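Local coordinates for muscarinic toxin-like protein 3 homolog (Ophiophagus hannah, PDB 3HH7) that probably blocks nicotinic acetylcholine receptors as a homodimeric three-finger neurotoxin of king cobra venom, at residues K2-Q7 / E12-C17; P46-T49 / Y54-C57. All coordinates share one frame; numbering follows the deposited sequence.

Interactions 1 and 2 lie on opposite sides of the centre of this small disulfide-rich toxin, their centres about 17 Å apart and their nearest atoms about 9 Å apart, so they do not touch. Interaction 1 joins 2-7 to 12-17, the two arms of the first finger; interaction 2 lays the loop 46-49 over strand 54-57 of the third. Between them runs the rest of the three-stranded sheet, and disulfides tie both in: C3 to C24 and C17 to C41 for the first, C57 to C45 for the second. The second subunit does not touch 2-7 or 12-17, whereas 46-49 and 54-57 both take part in the dimer interface.

Interaction 1 of 2, residues K2-Q7 / E12-C17; sequences KCYNHQ and ETTEIC
The backbone O of C3 accepts a hydrogen bond from E15 N at 2.9 Å, and T14 CA adds a weaker CA-H...O contact to the same oxygen. C3 N returns a bond to E15 O at 3.0 Å, which closes the two-bond ring of an antiparallel hydrogen-bonded pair. Both bonds are nearly straight. Beyond the strand ends a third bond runs from N5 N to T13 O, but here the donor sits above the carbonyl plane, about 39° out of it, consistent with the backbone leaving regular strand geometry there.

H6, whose flat ring can cover backbone, presents one face to E12: E12 CA stands 3.6 Å from the ring centroid, almost on its normal, in a CH-pi contact. The first torsion of H6, 61°, sets CG between the backbone N and carbonyl carbon and helps bring the ring there. From H6 the E12 chain runs on, extended beyond CG, to the Y4 ring, where E12 CD approaches Y4 CE1 at 3.4 Å with ring and carboxylate planes 52° apart. Its OE2 accepts a hydrogen bond from NE2 of Q65, the C-terminal residue, which would help hold the carboxylate in place. K2, on the same face as the exposed I16, lays its aliphatic CG 3.9 Å from T14 CB; a long chain can cover T14 while its amine stays at the partly exposed rim. E15, across from C3, crosses N5 obliquely, and its OE2 accepts a hydrogen bond from the backbone N of C41.

Compact C3 and C17 bring their sulfurs to 3.4 Å, though each is bonded elsewhere: C3 to C24, C17 to C41. Two disulfides that leave a short hairpin side by side and anchor it to the rest of the chain belong to the cysteine-rich core of the three-finger fold, from which the first finger projects.

Interaction 2 of 2, residues P46-T49 / Y54-C57; sequences PELT and YVYC
V55 directs both its methyls at the loop 46-49, where they straddle P46 O, CG1 on the proline ring side and CG2 toward E47 O and L48 CD1. With CG1 anti to the backbone N (chi1 170°), that methyl lies 3.5 Å from P46 O. CG2 comes 3.9 Å from L48 CD1. A beta-branched residue fits here, since it fills both directions from one strand position. In L48, CG anti to N and a chi2 of 68° together bring CD1 across to the backbone of the strand, 3.7 Å from Y54 C. At the other end P46 CD, on a rigid ring, rests 3.5 Å from C57 SG, the sulfur that is disulfide-bonded to C45.

In the three-finger fold this is the third finger, its loop folded back on the last strand of the sheet. That strand pairs antiparallel with a strand of the second subunit, carrying the sheet across the dimer. E47 points its CB away from strand 54-57, and its carboxylate is used elsewhere: OE2 takes L48 N at 2.8 Å through its anti lone pair, a bent bond (137°), and also C45 N of the second subunit, while OE1 bonds T44 OG1 of that subunit.

Interaction 1 of 2, residues K2-Q7 / E12-C17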
loop_
_atom_site.group_PDB
_atom_site.type_symbol
_atom_site.label_atom_id
_atom_site.label_comp_id
_atom_site.label_asym_id
_atom_site.label_seq_id
_atom_site.Cartn_x
_atom_site.Cartn_y
_atom_site.Cartn_z
ATOM N N LYS A 2 -1.392 -13.771 -9.896
ATOM C CA LYS A 2 -0.032 -14.253 -9.646
ATOM C C LYS A 2 0.769 -13.122 -9.007
ATOM O O LYS A 2 0.853 -12.008 -9.548
ATOM C CB LYS A 2 0.631 -14.709 -10.960
ATOM C CG LYS A 2 2.133 -14.979 -10.883
ATOM C CD LYS A 2 2.637 -15.691 -12.141
ATOM C CE LYS A 2 2.352 -14.891 -13.395
ATOM N NZ LYS A 2 2.962 -15.527 -14.609
ATOM N N CYS A 3 1.342 -13.407 -7.838
ATOM C CA CYS A 3 2.064 -12.405 -7.071
ATOM C C CYS A 3 3.482 -12.864 -6.827
ATOM O O CYS A 3 3.731 -14.058 -6.661
ATOM C CB CYS A 3 1.403 -12.245 -5.702
ATOM S SG CYS A 3 -0.306 -11.746 -5.740
ATOM N N TYR A 4 4.407 -11.912 -6.733
ATOM C CA TYR A 4 5.710 -12.229 -6.164
ATOM C C TYR A 4 5.536 -12.664 -4.714
ATOM O O TYR A 4 4.652 -12.159 -4.013
ATOM C CB TYR A 4 6.641 -11.028 -6.217
ATOM C CG TYR A 4 7.095 -10.685 -7.610
ATOM C CD1 TYR A 4 8.044 -11.469 -8.260
ATOM C CD2 TYR A 4 6.576 -9.581 -8.276
ATOM C CE1 TYR A 4 8.471 -11.151 -9.547
ATOM C CE2 TYR A 4 6.986 -9.269 -9.559
ATOM C CZ TYR A 4 7.933 -10.058 -10.186
ATOM O OH TYR A 4 8.340 -9.723 -11.460
ATOM N N ASN A 5 6.371 -13.599 -4.264
ATOM C CA ASN A 5 6.327 -13.998 -2.857
ATOM C C ASN A 5 7.681 -14.141 -2.189
ATOM O O ASN A 5 7.769 -14.634 -1.058
ATOM C CB ASN A 5 5.462 -15.257 -2.660
ATOM C CG ASN A 5 6.080 -16.498 -3.264
ATOM O OD1 ASN A 5 6.924 -16.409 -4.153
ATOM N ND2 ASN A 5 5.652 -17.669 -2.795
ATOM N N HIS A 6 8.726 -13.685 -2.874
ATOM C CA HIS A 6 10.074 -13.749 -2.314
ATOM C C HIS A 6 10.292 -12.698 -1.230
ATOM O O HIS A 6 9.743 -11.591 -1.284
ATOM C CB HIS A 6 11.144 -13.642 -3.410
ATOM C CG HIS A 6 11.101 -12.368 -4.185
ATOM N ND1 HIS A 6 10.043 -12.037 -5.007
ATOM C CD2 HIS A 6 12.001 -11.361 -4.301
ATOM C CE1 HIS A 6 10.281 -10.865 -5.568
ATOM N NE2 HIS A 6 11.463 -10.437 -5.163
ATOM N N GLN A 7 11.082 -13.077 -0.230
ATOM C CA GLN A 7 11.439 -12.186 0.864
ATOM C C GLN A 7 12.633 -11.308 0.538
ATOM O O GLN A 7 13.641 -11.779 0.013
ATOM C CB GLN A 7 11.913 -12.992 2.084
ATOM C CG GLN A 7 10.896 -13.934 2.680
ATOM C CD GLN A 7 11.571 -15.073 3.403
ATOM O OE1 GLN A 7 12.195 -15.928 2.777
ATOM N NE2 GLN A 7 11.465 -15.089 4.722
ATOM N N GLU A 12 13.804 -13.759 -7.061
ATOM C CA GLU A 12 12.368 -13.660 -7.333
ATOM C C GLU A 12 11.688 -15.018 -7.396
ATOM O O GLU A 12 12.186 -15.947 -8.050
ATOM C CB GLU A 12 12.126 -12.980 -8.675
ATOM C CG GLU A 12 12.286 -11.482 -8.738
ATOM C CD GLU A 12 11.817 -10.957 -10.097
ATOM O OE1 GLU A 12 11.579 -11.787 -10.999
ATOM O OE2 GLU A 12 11.674 -9.733 -10.258
ATOM N N THR A 13 10.547 -15.128 -6.731
ATOM C CA THR A 13 9.662 -16.277 -6.875
ATOM C C THR A 13 8.229 -15.784 -6.936
ATOM O O THR A 13 7.931 -14.675 -6.483
ATOM C CB THR A 13 9.818 -17.302 -5.727
ATOM O OG1 THR A 13 9.510 -16.680 -4.473
ATOM C CG2 THR A 13 11.253 -17.834 -5.682
ATOM N N THR A 14 7.352 -16.596 -7.524
ATOM C CA THR A 14 5.940 -16.241 -7.570
ATOM C C THR A 14 5.052 -17.355 -7.050
ATOM O O THR A 14 5.465 -18.520 -6.919
ATOM C CB THR A 14 5.480 -15.831 -8.980
ATOM O OG1 THR A 14 5.706 -16.913 -9.885
ATOM C CG2 THR A 14 6.221 -14.599 -9.467
ATOM N N GLU A 15 3.827 -16.977 -6.728
ATOM C CA GLU A 15 2.814 -17.939 -6.363
ATOM C C GLU A 15 1.512 -17.531 -7.011
ATOM O O GLU A 15 1.268 -16.341 -7.258
ATOM C CB GLU A 15 2.651 -18.030 -4.849
ATOM C CG GLU A 15 2.137 -16.767 -4.204
ATOM C CD GLU A 15 2.049 -16.859 -2.688
ATOM O OE1 GLU A 15 2.204 -17.973 -2.136
ATOM O OE2 GLU A 15 1.831 -15.806 -2.056
ATOM N N ILE A 16 0.686 -18.528 -7.302
ATOM C CA ILE A 16 -0.635 -18.293 -7.829
ATOM C C ILE A 16 -1.592 -18.283 -6.641
ATOM O O ILE A 16 -1.636 -19.229 -5.859
ATOM C CB ILE A 16 -1.028 -19.383 -8.865
ATOM C CG1 ILE A 16 0.006 -19.406 -10.010
ATOM C CG2 ILE A 16 -2.468 -19.162 -9.331
ATOM C CD1 ILE A 16 -0.200 -20.492 -11.088
ATOM N N CYS A 17 -2.357 -17.204 -6.499
ATOM C CA CYS A 17 -3.261 -17.068 -5.356
ATOM C C CYS A 17 -4.437 -18.053 -5.449
ATOM O O CYS A 17 -4.846 -18.404 -6.558
ATOM C CB CYS A 17 -3.764 -15.637 -5.235
ATOM S SG CYS A 17 -2.460 -14.360 -5.261
#

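Interaction 2 of 2, residues P46-T49 / Y54-C57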
loop_
_atom_site.group_PDB
_atom_site.type_symbol
_atom_site.label_atom_id
_atom_site.label_comp_id
_atom_site.label_asym_id
_atom_site.label_seq_id
_atom_site.Cartn_x
_atom_site.Cartn_y
_atom_site.Cartn_z
ATOM N N PRO A 46 -2.312 -5.713 4.487
ATOM C CA PRO A 46 -1.722 -5.681 5.837
ATOM C C PRO A 46 -1.743 -4.293 6.472
ATOM O O PRO A 46 -1.601 -3.299 5.783
ATOM C CB PRO A 46 -0.266 -6.148 5.613
ATOM C CG PRO A 46 -0.279 -6.860 4.327
ATOM C CD PRO A 46 -1.356 -6.219 3.483
ATOM N N GLU A 47 -1.937 -4.237 7.788
ATOM C CA GLU A 47 -1.759 -2.999 8.521
ATOM C C GLU A 47 -0.313 -2.502 8.398
ATOM O O GLU A 47 0.628 -3.303 8.280
ATOM C CB GLU A 47 -2.116 -3.211 9.997
ATOM C CG GLU A 47 -2.031 -1.970 10.861
ATOM C CD GLU A 47 -2.938 -0.863 10.371
ATOM O OE1 GLU A 47 -4.069 -0.747 10.883
ATOM O OE2 GLU A 47 -2.550 -0.089 9.456
ATOM N N LEU A 48 -0.144 -1.181 8.408
ATOM C CA LEU A 48 1.186 -0.613 8.535
ATOM C C LEU A 48 1.473 -0.398 10.021
ATOM O O LEU A 48 0.920 0.504 10.652
ATOM C CB LEU A 48 1.343 0.696 7.742
ATOM C CG LEU A 48 2.750 1.302 7.805
ATOM C CD1 LEU A 48 3.722 0.401 7.061
ATOM C CD2 LEU A 48 2.778 2.725 7.231
ATOM N N THR A 49 2.333 -1.252 10.558
ATOM C CA THR A 49 2.673 -1.236 11.985
ATOM C C THR A 49 3.712 -0.148 12.269
ATOM O O THR A 49 4.325 0.375 11.337
ATOM C CB THR A 49 3.200 -2.620 12.445
ATOM O OG1 THR A 49 4.423 -2.911 11.765
ATOM C CG2 THR A 49 2.185 -3.708 12.146
ATOM N N TYR A 54 6.504 0.832 4.601
ATOM C CA TYR A 54 5.330 0.930 3.746
ATOM C C TYR A 54 4.651 -0.408 3.594
ATOM O O TYR A 54 5.246 -1.460 3.862
ATOM C CB TYR A 54 5.688 1.529 2.354
ATOM C CG TYR A 54 6.570 0.652 1.498
ATOM C CD1 TYR A 54 6.049 -0.441 0.813
ATOM C CD2 TYR A 54 7.924 0.932 1.361
ATOM C CE1 TYR A 54 6.858 -1.270 0.024
ATOM C CE2 TYR A 54 8.744 0.133 0.563
ATOM C CZ TYR A 54 8.202 -0.962 -0.100
ATOM O OH TYR A 54 9.017 -1.774 -0.862
ATOM N N VAL A 55 3.382 -0.337 3.194
ATOM C CA VAL A 55 2.625 -1.482 2.732
ATOM C C VAL A 55 2.022 -1.080 1.382
ATOM O O VAL A 55 1.499 0.034 1.226
ATOM C CB VAL A 55 1.470 -1.856 3.700
ATOM C CG1 VAL A 55 0.553 -2.905 3.066
ATOM C CG2 VAL A 55 2.021 -2.439 4.990
ATOM N N TYR A 56 2.108 -1.983 0.413
ATOM C CA TYR A 56 1.539 -1.760 -0.901
ATOM C C TYR A 56 0.707 -2.957 -1.288
ATOM O O TYR A 56 1.197 -4.097 -1.219
ATOM C CB TYR A 56 2.663 -1.544 -1.926
ATOM C CG TYR A 56 2.185 -1.297 -3.342
ATOM C CD1 TYR A 56 1.304 -0.255 -3.638
ATOM C CD2 TYR A 56 2.638 -2.093 -4.377
ATOM C CE1 TYR A 56 0.869 -0.021 -4.953
ATOM C CE2 TYR A 56 2.222 -1.877 -5.681
ATOM C CZ TYR A 56 1.354 -0.837 -5.965
ATOM O OH TYR A 56 0.961 -0.648 -7.281
ATOM N N CYS A 57 -0.546 -2.709 -1.668
ATOM C CA CYS A 57 -1.496 -3.754 -2.033
ATOM C C CYS A 57 -2.009 -3.445 -3.421
ATOM O O CYS A 57 -2.429 -2.331 -3.678
ATOM C CB CYS A 57 -2.665 -3.828 -1.034
ATOM S SG CYS A 57 -2.097 -4.305 0.605
#